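Local coordinates for acetolactate synthase isozyme 1 large subunit (Escherichia coli, PDB 6LPI), which belongs to the thiamine diphosphate-dependent enzymes and binds thiamine diphosphate, a magnesium ion and flavin-adenine dinucleotide, at residues Q481-E486 with K545-V550; M207-K212 with P336-Q341; E24-K29 with A186-A191; R142-L147 with K172-A177. All coordinates share one frame; numbering follows the deposited sequence.

Interaction 1: Q481-E486 with K545-V550; sequences QSLFYE and KVYPMV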
loop_
_atom_site.group_PDB
_atom_site.type_symbol
_atom_site.label_atom_id
_atom_site.label_comp_id
_atom_site.label_asym_id
_atom_site.label_seq_id
_atom_site.Cartn_x
_atom_site.Cartn_y
_atom_site.Cartn_z
ATOM N N GLN B 481 -12.801 22.779 0.470
ATOM C CA GLN B 481 -13.285 23.947 1.188
ATOM C C GLN B 481 -14.259 24.735 0.317
ATOM O O GLN B 481 -15.341 25.130 0.772
ATOM C CB GLN B 481 -12.118 24.839 1.599
ATOM C CG GLN B 481 -10.857 24.119 1.986
ATOM C CD GLN B 481 -9.892 25.038 2.666
ATOM O OE1 GLN B 481 -9.636 24.941 3.879
ATOM N NE2 GLN B 481 -9.398 26.000 1.900
ATOM N N SER B 482 -13.912 24.952 -0.956
ATOM C CA SER B 482 -14.800 25.754 -1.793
ATOM C C SER B 482 -16.156 25.060 -1.991
ATOM O O SER B 482 -17.206 25.711 -1.971
ATOM C CB SER B 482 -14.094 26.107 -3.110
ATOM O OG SER B 482 -14.246 25.130 -4.109
ATOM N N LEU B 483 -16.173 23.731 -2.075
ATOM C CA LEU B 483 -17.450 23.064 -2.312
ATOM C C LEU B 483 -18.230 22.774 -1.032
ATOM O O LEU B 483 -19.469 22.761 -1.065
ATOM C CB LEU B 483 -17.223 21.754 -3.072
ATOM C CG LEU B 483 -17.082 21.650 -4.599
ATOM C CD1 LEU B 483 -16.196 22.693 -5.212
ATOM C CD2 LEU B 483 -16.539 20.260 -4.882
ATOM N N PHE B 484 -17.556 22.567 0.105
ATOM C CA PHE B 484 -18.235 22.009 1.272
ATOM C C PHE B 484 -18.164 22.813 2.564
ATOM O O PHE B 484 -18.907 22.489 3.491
ATOM C CB PHE B 484 -17.724 20.593 1.546
ATOM C CG PHE B 484 -17.905 19.679 0.385
ATOM C CD1 PHE B 484 -19.167 19.479 -0.148
ATOM C CD2 PHE B 484 -16.820 19.027 -0.178
ATOM C CE1 PHE B 484 -19.353 18.636 -1.225
ATOM C CE2 PHE B 484 -16.992 18.189 -1.258
ATOM C CZ PHE B 484 -18.265 17.990 -1.784
ATOM N N TYR B 485 -17.278 23.794 2.692
ATOM C CA TYR B 485 -17.151 24.537 3.940
ATOM C C TYR B 485 -17.568 25.985 3.734
ATOM O O TYR B 485 -17.324 26.561 2.670
ATOM C CB TYR B 485 -15.731 24.424 4.480
ATOM C CG TYR B 485 -15.423 23.052 5.060
ATOM C CD1 TYR B 485 -15.134 21.972 4.238
ATOM C CD2 TYR B 485 -15.407 22.848 6.442
ATOM C CE1 TYR B 485 -14.841 20.719 4.772
ATOM C CE2 TYR B 485 -15.100 21.599 6.989
ATOM C CZ TYR B 485 -14.825 20.536 6.148
ATOM O OH TYR B 485 -14.537 19.290 6.671
ATOM N N GLU B 486 -18.260 26.556 4.728
ATOM C CA GLU B 486 -19.012 27.779 4.439
ATOM C C GLU B 486 -18.091 28.969 4.192
ATOM O O GLU B 486 -18.419 29.843 3.390
ATOM C CB GLU B 486 -20.028 28.077 5.555
ATOM N N LYS B 545 -11.216 21.727 -11.269
ATOM C CA LYS B 545 -11.797 20.756 -10.355
ATOM C C LYS B 545 -11.545 19.341 -10.846
ATOM O O LYS B 545 -11.243 19.111 -12.014
ATOM C CB LYS B 545 -13.310 20.993 -10.192
ATOM C CG LYS B 545 -13.658 22.344 -9.580
ATOM C CD LYS B 545 -13.342 22.341 -8.095
ATOM C CE LYS B 545 -13.538 23.715 -7.479
ATOM N NZ LYS B 545 -12.271 24.518 -7.523
ATOM N N VAL B 546 -11.649 18.395 -9.919
ATOM C CA VAL B 546 -11.682 16.969 -10.230
ATOM C C VAL B 546 -13.132 16.538 -10.127
ATOM O O VAL B 546 -13.709 16.532 -9.038
ATOM C CB VAL B 546 -10.778 16.142 -9.305
ATOM C CG1 VAL B 546 -10.716 14.722 -9.793
ATOM C CG2 VAL B 546 -9.379 16.726 -9.294
ATOM N N TYR B 547 -13.734 16.232 -11.268
ATOM C CA TYR B 547 -15.115 15.790 -11.316
ATOM C C TYR B 547 -15.209 14.432 -12.008
ATOM O O TYR B 547 -14.416 14.122 -12.900
ATOM C CB TYR B 547 -16.009 16.810 -12.039
ATOM C CG TYR B 547 -16.328 18.056 -11.224
ATOM C CD1 TYR B 547 -16.663 17.972 -9.873
ATOM C CD2 TYR B 547 -16.311 19.326 -11.817
ATOM C CE1 TYR B 547 -16.956 19.117 -9.129
ATOM C CE2 TYR B 547 -16.617 20.473 -11.083
ATOM C CZ TYR B 547 -16.936 20.363 -9.742
ATOM O OH TYR B 547 -17.228 21.505 -9.025
ATOM N N PRO B 548 -16.161 13.592 -11.603
ATOM C CA PRO B 548 -17.065 13.897 -10.488
ATOM C C PRO B 548 -16.431 13.654 -9.118
ATOM O O PRO B 548 -15.400 12.991 -9.010
ATOM C CB PRO B 548 -18.252 12.968 -10.735
ATOM C CG PRO B 548 -17.703 11.829 -11.526
ATOM C CD PRO B 548 -16.509 12.339 -12.293
ATOM N N MET B 549 -17.033 14.253 -8.092
ATOM C CA MET B 549 -16.636 14.060 -6.705
ATOM C C MET B 549 -17.809 13.519 -5.887
ATOM O O MET B 549 -18.954 13.955 -6.055
ATOM C CB MET B 549 -16.133 15.373 -6.103
ATOM C CG MET B 549 -15.732 15.242 -4.650
ATOM S SD MET B 549 -15.369 16.820 -3.874
ATOM C CE MET B 549 -13.706 16.557 -3.250
ATOM N N VAL B 550 -17.531 12.557 -5.014
ATOM C CA VAL B 550 -18.501 12.092 -4.020
ATOM C C VAL B 550 -18.208 12.801 -2.714
ATOM O O VAL B 550 -17.114 12.618 -2.142
ATOM C CB VAL B 550 -18.462 10.564 -3.834
ATOM C CG1 VAL B 550 -19.550 10.137 -2.873
ATOM C CG2 VAL B 550 -18.627 9.843 -5.166
#
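The ring of Phe484 meets Met549 at its edge. Met549 SD lies near the ring plane, 80° off the ring normal. It is 4.6 Å from the centroid of the Phe484 ring. Its nearest ring atom is Phe484 CE2, at 3.4 Å. This is a Met-aromatic contact made to the rim. One face of the same ring is taken by Leu483 CB of its own helix. The Tyr547 ring carries Lys545 CB on one face, toward the rim. Leu483 CD2 comes to it obliquely, 4.4 Å from Tyr547 CE1.

Leu483 divides its two methyls. CD2 touches Met549 SD at 3.8 Å. CD1 lies 3.6 Å from Lys545 CE, so the lysine contributes its aliphatic part here. Its NZ bonds instead to the backbone oxygen of Glu543. Met549 reaches the helix because a chi1 of 179° starts its side chain in a trans course that runs straight out to the sulfur.

The contact sets the last turn of helix 476-484 against the loop that follows strand 534-539. The Met549 side chain is also about 8 Å from the bound flavin-adenine dinucleotide. The chemistry is mainly apolar and sulfur-aromatic, which implies packing by shape rather than by directed polar bonds.

Interaction 2: M207-K212 with P336-Q341; sequences MINAAK and PLVEAQ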
loop_
_atom_site.group_PDB
_atom_site.type_symbol
_atom_site.label_atom_id
_atom_site.label_comp_id
_atom_site.label_asym_id
_atom_site.label_seq_id
_atom_site.Cartn_x
_atom_site.Cartn_y
_atom_site.Cartn_z
ATOM N N MET B 207 -23.037 -18.985 -8.531
ATOM C CA MET B 207 -23.599 -17.651 -8.417
ATOM C C MET B 207 -23.229 -16.786 -9.625
ATOM O O MET B 207 -24.067 -16.033 -10.139
ATOM C CB MET B 207 -23.103 -17.036 -7.117
ATOM C CG MET B 207 -23.784 -17.650 -5.906
ATOM S SD MET B 207 -23.450 -16.735 -4.408
ATOM C CE MET B 207 -24.513 -15.327 -4.673
ATOM N N ILE B 208 -21.999 -16.925 -10.134
ATOM C CA ILE B 208 -21.571 -16.150 -11.295
ATOM C C ILE B 208 -22.312 -16.619 -12.538
ATOM O O ILE B 208 -22.747 -15.815 -13.372
ATOM C CB ILE B 208 -20.046 -16.257 -11.485
ATOM C CG1 ILE B 208 -19.293 -15.426 -10.446
ATOM C CG2 ILE B 208 -19.634 -15.860 -12.901
ATOM C CD1 ILE B 208 -17.857 -15.859 -10.265
ATOM N N ASN B 209 -22.500 -17.923 -12.662
ATOM C CA ASN B 209 -23.160 -18.420 -13.851
ATOM C C ASN B 209 -24.637 -18.050 -13.865
ATOM O O ASN B 209 -25.205 -17.820 -14.937
ATOM C CB ASN B 209 -22.960 -19.940 -13.922
ATOM C CG ASN B 209 -21.541 -20.325 -14.316
ATOM O OD1 ASN B 209 -20.752 -19.482 -14.751
ATOM N ND2 ASN B 209 -21.196 -21.587 -14.118
ATOM N N ALA B 210 -25.245 -17.881 -12.698
ATOM C CA ALA B 210 -26.670 -17.604 -12.614
ATOM C C ALA B 210 -26.999 -16.130 -12.459
ATOM O O ALA B 210 -28.178 -15.787 -12.368
ATOM C CB ALA B 210 -27.279 -18.386 -11.447
ATOM N N ALA B 211 -26.005 -15.250 -12.464
ATOM C CA ALA B 211 -26.238 -13.844 -12.168
ATOM C C ALA B 211 -26.680 -13.090 -13.419
ATOM O O ALA B 211 -26.143 -13.312 -14.509
ATOM C CB ALA B 211 -24.976 -13.219 -11.590
ATOM N N LYS B 212 -27.702 -12.227 -13.271
ATOM C CA LYS B 212 -28.150 -11.438 -14.422
ATOM C C LYS B 212 -27.183 -10.295 -14.729
ATOM O O LYS B 212 -26.901 -10.023 -15.902
ATOM C CB LYS B 212 -29.548 -10.834 -14.187
ATOM C CG LYS B 212 -30.625 -11.720 -13.512
ATOM C CD LYS B 212 -31.970 -10.950 -13.172
ATOM C CE LYS B 212 -32.060 -10.409 -11.693
ATOM N NZ LYS B 212 -33.415 -9.844 -11.253
ATOM N N PRO B 336 -12.296 -22.755 -14.983
ATOM C CA PRO B 336 -12.883 -23.871 -15.750
ATOM C C PRO B 336 -14.310 -24.222 -15.348
ATOM O O PRO B 336 -14.956 -25.004 -16.049
ATOM C CB PRO B 336 -11.926 -25.040 -15.468
ATOM C CG PRO B 336 -11.223 -24.671 -14.234
ATOM C CD PRO B 336 -11.075 -23.186 -14.282
ATOM N N LEU B 337 -14.801 -23.723 -14.224
ATOM C CA LEU B 337 -16.166 -23.974 -13.799
ATOM C C LEU B 337 -17.112 -22.831 -14.131
ATOM O O LEU B 337 -18.319 -22.959 -13.897
ATOM C CB LEU B 337 -16.201 -24.281 -12.298
ATOM C CG LEU B 337 -15.644 -25.681 -12.019
ATOM C CD1 LEU B 337 -14.168 -25.673 -11.604
ATOM C CD2 LEU B 337 -16.487 -26.368 -10.992
ATOM N N VAL B 338 -16.595 -21.722 -14.652
ATOM C CA VAL B 338 -17.403 -20.553 -14.987
ATOM C C VAL B 338 -17.822 -20.672 -16.445
ATOM O O VAL B 338 -16.969 -20.783 -17.326
ATOM C CB VAL B 338 -16.620 -19.252 -14.768
ATOM C CG1 VAL B 338 -17.352 -18.081 -15.436
ATOM C CG2 VAL B 338 -16.314 -19.014 -13.290
ATOM N N GLU B 339 -19.124 -20.659 -16.711
ATOM C CA GLU B 339 -19.564 -20.709 -18.100
ATOM C C GLU B 339 -19.225 -19.410 -18.833
ATOM O O GLU B 339 -18.996 -18.358 -18.231
ATOM C CB GLU B 339 -21.063 -20.980 -18.183
ATOM C CG GLU B 339 -21.477 -22.330 -17.620
ATOM C CD GLU B 339 -22.829 -22.290 -16.923
ATOM O OE1 GLU B 339 -23.469 -21.215 -16.915
ATOM O OE2 GLU B 339 -23.252 -23.335 -16.382
ATOM N N ALA B 340 -19.147 -19.518 -20.160
ATOM C CA ALA B 340 -18.835 -18.403 -21.059
ATOM C C ALA B 340 -20.115 -17.882 -21.713
ATOM O O ALA B 340 -20.577 -18.440 -22.711
ATOM C CB ALA B 340 -17.815 -18.844 -22.103
ATOM N N GLN B 341 -20.713 -16.826 -21.132
ATOM C CA GLN B 341 -21.967 -16.150 -21.470
ATOM C C GLN B 341 -21.728 -14.813 -22.170
ATOM O O GLN B 341 -20.878 -14.023 -21.738
ATOM C CB GLN B 341 -22.808 -15.886 -20.223
ATOM C CG GLN B 341 -22.855 -17.011 -19.225
ATOM C CD GLN B 341 -23.853 -16.737 -18.114
ATOM O OE1 GLN B 341 -24.869 -16.075 -18.329
ATOM N NE2 GLN B 341 -23.566 -17.242 -16.916
#
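In the central domain, whose parallel sheet has the strand order 3-2-1-4-5-6 of a Rossmann-type fold, Asn209 near the C-terminal end of helix 198-210 grips the loop 336-341. Its amide uses both ends. Asn209 OD1 accepts from Glu339 N at 2.8 Å, the donor tilted from the carbonyl plane. Asn209 ND2 gives to Leu337 O at 3.2 Å, in the carbonyl plane, with an N-H...O angle of 155°. The two bonds flank Val338 in the loop backbone. They also fix the turn of the amide about its last torsion.

The Glu339 carboxylate lies stacked on this amide, the two planes 10° apart. Glu339 CD is 3.3 Å from Asn209 ND2. The glutamate chain bends at chi2 (145°), which brings its end over the asparagine.

A third bond uses the helix backbone: Gln341 NE2 gives to Asn209 O at 2.6 Å, tilted from the carbonyl plane. Ile208 O takes a hydrogen bond from Arg343. Both carbonyls are thus met by side-chain donors from the chain between helices 327-334 and 344-354.

Below the polar layer, Ile208 CG2 touches Val338 CG1 at 4.1 Å. Ile208 also packs on Leu278, Ile280 and Ile304 of the sheet strands, which carries the contact down to the core. The Asn209 amide holds the loop backbone, while Gln341 and Arg343 meet carbonyls near the helix C-terminus. This is helix-to-loop packing on the outside of a Rossmann-type alpha/beta domain, over an apolar base on the parallel sheet.

Interaction 3: E24-K29 with A186-A191; sequences EQQGIK and AMAEKA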
loop_
_atom_site.group_PDB
_atom_site.type_symbol
_atom_site.label_atom_id
_atom_site.label_comp_id
_atom_site.label_asym_id
_atom_site.label_seq_id
_atom_site.Cartn_x
_atom_site.Cartn_y
_atom_site.Cartn_z
ATOM N N GLU B 24 22.761 -10.143 1.021
ATOM C CA GLU B 24 23.265 -10.662 -0.245
ATOM C C GLU B 24 22.539 -11.939 -0.621
ATOM O O GLU B 24 21.989 -12.053 -1.725
ATOM C CB GLU B 24 24.770 -10.959 -0.175
ATOM C CG GLU B 24 25.704 -9.760 -0.119
ATOM C CD GLU B 24 27.137 -10.167 0.107
ATOM O OE1 GLU B 24 28.037 -9.313 -0.076
ATOM O OE2 GLU B 24 27.358 -11.344 0.468
ATOM N N GLN B 25 22.423 -12.867 0.332
ATOM C CA GLN B 25 21.804 -14.146 0.022
ATOM C C GLN B 25 20.306 -14.044 -0.236
ATOM O O GLN B 25 19.723 -15.001 -0.755
ATOM C CB GLN B 25 22.114 -15.148 1.133
ATOM C CG GLN B 25 23.597 -15.510 1.217
ATOM C CD GLN B 25 24.187 -15.849 -0.151
ATOM O OE1 GLN B 25 23.735 -16.782 -0.818
ATOM N NE2 GLN B 25 25.226 -15.112 -0.557
ATOM N N GLN B 26 19.669 -12.918 0.066
ATOM C CA GLN B 26 18.303 -12.717 -0.399
ATOM C C GLN B 26 18.254 -12.043 -1.765
ATOM O O GLN B 26 17.166 -11.686 -2.226
ATOM C CB GLN B 26 17.499 -11.877 0.592
ATOM C CG GLN B 26 17.389 -12.434 1.985
ATOM C CD GLN B 26 16.793 -13.815 2.010
ATOM O OE1 GLN B 26 15.670 -14.037 1.535
ATOM N NE2 GLN B 26 17.523 -14.756 2.604
ATOM N N GLY B 27 19.398 -11.880 -2.432
ATOM C CA GLY B 27 19.413 -11.299 -3.759
ATOM C C GLY B 27 19.328 -9.788 -3.820
ATOM O O GLY B 27 19.208 -9.244 -4.919
ATOM N N ILE B 28 19.374 -9.082 -2.689
ATOM C CA ILE B 28 19.324 -7.626 -2.731
ATOM C C ILE B 28 20.523 -7.085 -3.503
ATOM O O ILE B 28 21.677 -7.446 -3.238
ATOM C CB ILE B 28 19.243 -7.056 -1.303
ATOM C CG1 ILE B 28 17.842 -7.249 -0.723
ATOM C CG2 ILE B 28 19.603 -5.599 -1.273
ATOM C CD1 ILE B 28 17.657 -8.524 0.024
ATOM N N LYS B 29 20.249 -6.239 -4.498
ATOM C CA LYS B 29 21.291 -5.569 -5.273
ATOM C C LYS B 29 21.410 -4.093 -4.928
ATOM O O LYS B 29 22.464 -3.503 -5.164
ATOM C CB LYS B 29 21.027 -5.741 -6.787
ATOM C CG LYS B 29 21.645 -4.701 -7.737
ATOM C CD LYS B 29 20.983 -4.728 -9.139
ATOM C CE LYS B 29 20.924 -3.329 -9.799
ATOM N NZ LYS B 29 19.595 -2.986 -10.428
ATOM N N ALA B 186 19.903 -19.077 3.922
ATOM C CA ALA B 186 19.261 -19.298 2.636
ATOM C C ALA B 186 18.415 -18.090 2.247
ATOM O O ALA B 186 18.395 -17.065 2.927
ATOM C CB ALA B 186 18.398 -20.559 2.669
ATOM N N MET B 187 17.706 -18.212 1.132
ATOM C CA MET B 187 16.758 -17.193 0.699
ATOM C C MET B 187 15.428 -17.513 1.360
ATOM O O MET B 187 14.784 -18.505 1.009
ATOM C CB MET B 187 16.583 -17.145 -0.818
ATOM C CG MET B 187 15.604 -16.033 -1.238
ATOM S SD MET B 187 15.601 -15.457 -2.958
ATOM C CE MET B 187 17.222 -14.759 -3.194
ATOM N N ALA B 188 15.036 -16.701 2.341
ATOM C CA ALA B 188 13.695 -16.829 2.887
ATOM C C ALA B 188 12.683 -16.620 1.775
ATOM O O ALA B 188 12.801 -15.680 0.984
ATOM C CB ALA B 188 13.470 -15.814 4.001
ATOM N N GLU B 189 11.701 -17.512 1.696
ATOM C CA GLU B 189 10.631 -17.367 0.724
ATOM C C GLU B 189 9.273 -17.342 1.426
ATOM O O GLU B 189 9.162 -17.558 2.634
ATOM C CB GLU B 189 10.682 -18.501 -0.309
ATOM N N LYS B 190 8.240 -17.070 0.627
ATOM C CA LYS B 190 6.900 -16.762 1.123
ATOM C C LYS B 190 6.257 -17.964 1.802
ATOM O O LYS B 190 6.432 -19.110 1.383
ATOM C CB LYS B 190 5.993 -16.287 -0.018
ATOM C CG LYS B 190 6.655 -15.361 -1.028
ATOM C CD LYS B 190 5.618 -14.739 -1.938
ATOM C CE LYS B 190 6.253 -13.737 -2.888
ATOM N NZ LYS B 190 5.222 -12.898 -3.573
ATOM N N ALA B 191 5.466 -17.693 2.835
ATOM C CA ALA B 191 4.692 -18.774 3.421
ATOM C C ALA B 191 3.632 -19.252 2.431
ATOM O O ALA B 191 3.199 -18.514 1.539
ATOM C CB ALA B 191 4.031 -18.321 4.725
#
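Van der Waals contact is led by Met187, whose end lies across the backbone of residues 25-27. Met187 CE lies 3.5 Å from Gln25 O. It also touches Gln26 O, and Met187 CE is 3.7 Å from Gly27 N. A chi1 of -178° carries the side chain away from its own amide nitrogen. The bend at the sulfur (chi3 -63°) then lays the methyl on the turn.

Polar groups meet beside it. The Gln26 side chain lies beside the backbone of Ala186, Met187 and Ala188. Gln26 also rests on Phe155 of helix 147-159. Ala188 O is bound by Gln159 of that helix.

Backbone bonds shape the turn itself. Gly27 is the C-prime residue of a Schellman motif that closes helix 15-25. It has a positive phi, 80°, and Gly27 N bonds to Glu24 O at 2.7 Å. Ile28 N makes the longer-range bond of the motif, to the carbonyl oxygen of the residue before Glu24.

The contact lies at the surface. It joins the end of the first long helix of the N-terminal domain to the loop leading on toward helix 198-210. Its chemistry implies a mixed join: the methionine methyl lies over peptide groups, while a side-chain amide sits by the backbone of the passing loop.

Interaction 4: R142-L147 with K172-A177; sequences RHIEEL and KDVQTA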
loop_
_atom_site.group_PDB
_atom_site.type_symbol
_atom_site.label_atom_id
_atom_site.label_comp_id
_atom_site.label_asym_id
_atom_site.label_seq_id
_atom_site.Cartn_x
_atom_site.Cartn_y
_atom_site.Cartn_z
ATOM N N ARG B 142 17.973 -8.067 20.918
ATOM C CA ARG B 142 18.610 -7.713 22.178
ATOM C C ARG B 142 19.961 -8.429 22.329
ATOM O O ARG B 142 20.828 -7.917 23.043
ATOM C CB ARG B 142 17.729 -8.076 23.399
ATOM C CG ARG B 142 16.158 -7.945 23.354
ATOM C CD ARG B 142 15.323 -7.836 24.646
ATOM N NE ARG B 142 14.062 -7.122 24.683
ATOM C CZ ARG B 142 13.806 -5.968 25.282
ATOM N NH1 ARG B 142 12.533 -5.538 25.297
ATOM N NH2 ARG B 142 14.772 -5.160 25.693
ATOM N N HIS B 143 20.142 -9.620 21.726
ATOM C CA HIS B 143 21.444 -10.280 21.610
ATOM C C HIS B 143 21.609 -10.840 20.199
ATOM O O HIS B 143 20.635 -11.134 19.497
ATOM C CB HIS B 143 21.665 -11.419 22.636
ATOM C CG HIS B 143 23.113 -11.827 22.783
ATOM N ND1 HIS B 143 24.151 -10.922 22.692
ATOM C CD2 HIS B 143 23.691 -13.035 23.009
ATOM C CE1 HIS B 143 25.302 -11.552 22.860
ATOM N NE2 HIS B 143 25.050 -12.834 23.057
ATOM N N ILE B 144 22.877 -10.990 19.803
ATOM C CA ILE B 144 23.218 -11.292 18.418
ATOM C C ILE B 144 22.750 -12.690 18.024
ATOM O O ILE B 144 22.468 -12.943 16.851
ATOM C CB ILE B 144 24.736 -11.099 18.198
ATOM C CG1 ILE B 144 25.143 -11.304 16.735
ATOM C CG2 ILE B 144 25.554 -12.036 19.073
ATOM C CD1 ILE B 144 26.595 -10.922 16.480
ATOM N N GLU B 145 22.651 -13.619 18.980
ATOM C CA GLU B 145 22.201 -14.974 18.669
ATOM C C GLU B 145 20.807 -14.998 18.041
ATOM O O GLU B 145 20.454 -15.984 17.379
ATOM C CB GLU B 145 22.205 -15.841 19.929
ATOM C CG GLU B 145 23.484 -15.800 20.767
ATOM C CD GLU B 145 24.626 -16.626 20.179
ATOM O OE1 GLU B 145 24.659 -16.827 18.945
ATOM O OE2 GLU B 145 25.487 -17.089 20.965
ATOM N N GLU B 146 19.998 -13.949 18.241
ATOM C CA GLU B 146 18.685 -13.896 17.598
ATOM C C GLU B 146 18.729 -13.385 16.166
ATOM O O GLU B 146 17.719 -13.484 15.469
ATOM C CB GLU B 146 17.708 -13.041 18.408
ATOM C CG GLU B 146 17.565 -13.482 19.864
ATOM C CD GLU B 146 16.718 -12.538 20.707
ATOM O OE1 GLU B 146 16.120 -13.002 21.708
ATOM O OE2 GLU B 146 16.642 -11.337 20.362
ATOM N N LEU B 147 19.858 -12.863 15.706
ATOM C CA LEU B 147 19.875 -12.154 14.433
ATOM C C LEU B 147 19.529 -13.033 13.224
ATOM O O LEU B 147 18.881 -12.524 12.294
ATOM C CB LEU B 147 21.227 -11.476 14.275
ATOM C CG LEU B 147 21.213 -10.313 13.312
ATOM C CD1 LEU B 147 19.934 -9.525 13.487
ATOM C CD2 LEU B 147 22.361 -9.449 13.667
ATOM N N LYS B 172 23.682 -1.161 18.373
ATOM C CA LYS B 172 25.050 -1.079 17.879
ATOM C C LYS B 172 25.942 -2.154 18.497
ATOM O O LYS B 172 26.847 -2.670 17.834
ATOM C CB LYS B 172 25.584 0.327 18.153
ATOM C CG LYS B 172 27.003 0.584 17.760
ATOM C CD LYS B 172 27.361 2.016 18.115
ATOM C CE LYS B 172 28.807 2.304 17.761
ATOM N NZ LYS B 172 29.085 3.761 17.701
ATOM N N ASP B 173 25.729 -2.491 19.776
ATOM C CA ASP B 173 26.595 -3.498 20.389
ATOM C C ASP B 173 26.269 -4.902 19.904
ATOM O O ASP B 173 27.102 -5.801 20.048
ATOM C CB ASP B 173 26.553 -3.428 21.924
ATOM C CG ASP B 173 25.184 -3.735 22.511
ATOM O OD1 ASP B 173 24.157 -3.338 21.920
ATOM O OD2 ASP B 173 25.137 -4.365 23.590
ATOM N N VAL B 174 25.089 -5.111 19.324
ATOM C CA VAL B 174 24.829 -6.369 18.639
ATOM C C VAL B 174 25.510 -6.407 17.279
ATOM O O VAL B 174 26.036 -7.446 16.870
ATOM C CB VAL B 174 23.322 -6.610 18.529
ATOM C CG1 VAL B 174 23.054 -7.773 17.579
ATOM C CG2 VAL B 174 22.801 -6.923 19.901
ATOM N N GLN B 175 25.528 -5.277 16.571
ATOM C CA GLN B 175 26.198 -5.212 15.275
ATOM C C GLN B 175 27.701 -5.465 15.367
ATOM O O GLN B 175 28.282 -6.026 14.431
ATOM C CB GLN B 175 25.949 -3.856 14.631
ATOM C CG GLN B 175 24.503 -3.464 14.633
ATOM C CD GLN B 175 24.298 -2.066 14.135
ATOM O OE1 GLN B 175 25.073 -1.573 13.309
ATOM N NE2 GLN B 175 23.254 -1.409 14.627
ATOM N N THR B 176 28.353 -5.070 16.470
ATOM C CA THR B 176 29.806 -5.190 16.547
ATOM C C THR B 176 30.258 -6.403 17.337
ATOM O O THR B 176 31.463 -6.671 17.398
ATOM C CB THR B 176 30.425 -3.950 17.212
ATOM O OG1 THR B 176 29.759 -3.685 18.446
ATOM C CG2 THR B 176 30.272 -2.723 16.291
ATOM N N ALA B 177 29.321 -7.155 17.903
ATOM C CA ALA B 177 29.582 -8.475 18.444
ATOM C C ALA B 177 30.023 -9.433 17.333
ATOM O O ALA B 177 29.910 -9.145 16.142
ATOM C CB ALA B 177 28.333 -8.997 19.156
#
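The Ile144 and Val174 side chains lie alongside each other, pointing opposite ways, at one edge of the N-terminal alpha/beta domain. The contact belongs to a beta-alpha-beta crossover. Strand 137-140 leads through this loop to helix 147-159 and on to the neighbouring parallel strand 166-171. Helix 172-175 follows at once, so the residues just beyond the C-terminal ends of both strands come together.

Val174 sends its two methyls to different places. A chi1 of 169° swings CG1 away from the amide nitrogen toward the root of the isoleucine, 3.6 Å from Ile144 CA. The same CG1 also meets Leu147 CD2, at 4.3 Å. CG2 turns to the loop backbone, 3.8 Å from Arg142 O and 4.0 Å from His143 CA.

Ile144 reaches over in return. Its side chain is extended. Its tip CD1 touches Val174 O at 3.5 Å and Ala177 CB at 3.7 Å. Ala177 CB meets the end of the side chain; Val174 meets its base with CG1 and its end with the carbonyl O. Phe179 of strand 178-180 also packs on Ile144, and Val141 packs on both Val174 and Leu147.

The side-chain contacts are apolar, and polar groups nearby are bonded to other partners. Arg142 NH1 bonds to the backbone of another protein chain. Asp173 OD1 is held by Ala114 N. Lys172 O, at the start of the short helix, has two donors: Thr176 N and, from the opposite face of its plane, Thr176 OG1 at 3.1 Å.

Interactions 1 and 3 are surface contacts; interactions 2 and 4 are partly buried. Interactions 3 and 4 share the N-terminal domain. Interaction 4 is nested in the loop closed by interaction 3, with centres about 21 Å apart. Helix 147-159 connects them: it starts within interaction 4, and its far part packs on interaction 3. The loop 186-191 then leads to helix 198-210, which bears interaction 2. Interaction 1 lies across the chain's centre from interactions 3 and 4. Chemistry differs too. Interaction 2 relies on hydrogen-bonded amides, interaction 4 on aliphatic packing, interaction 1 on sulfur and ring, and interaction 3 on methionine against backbone.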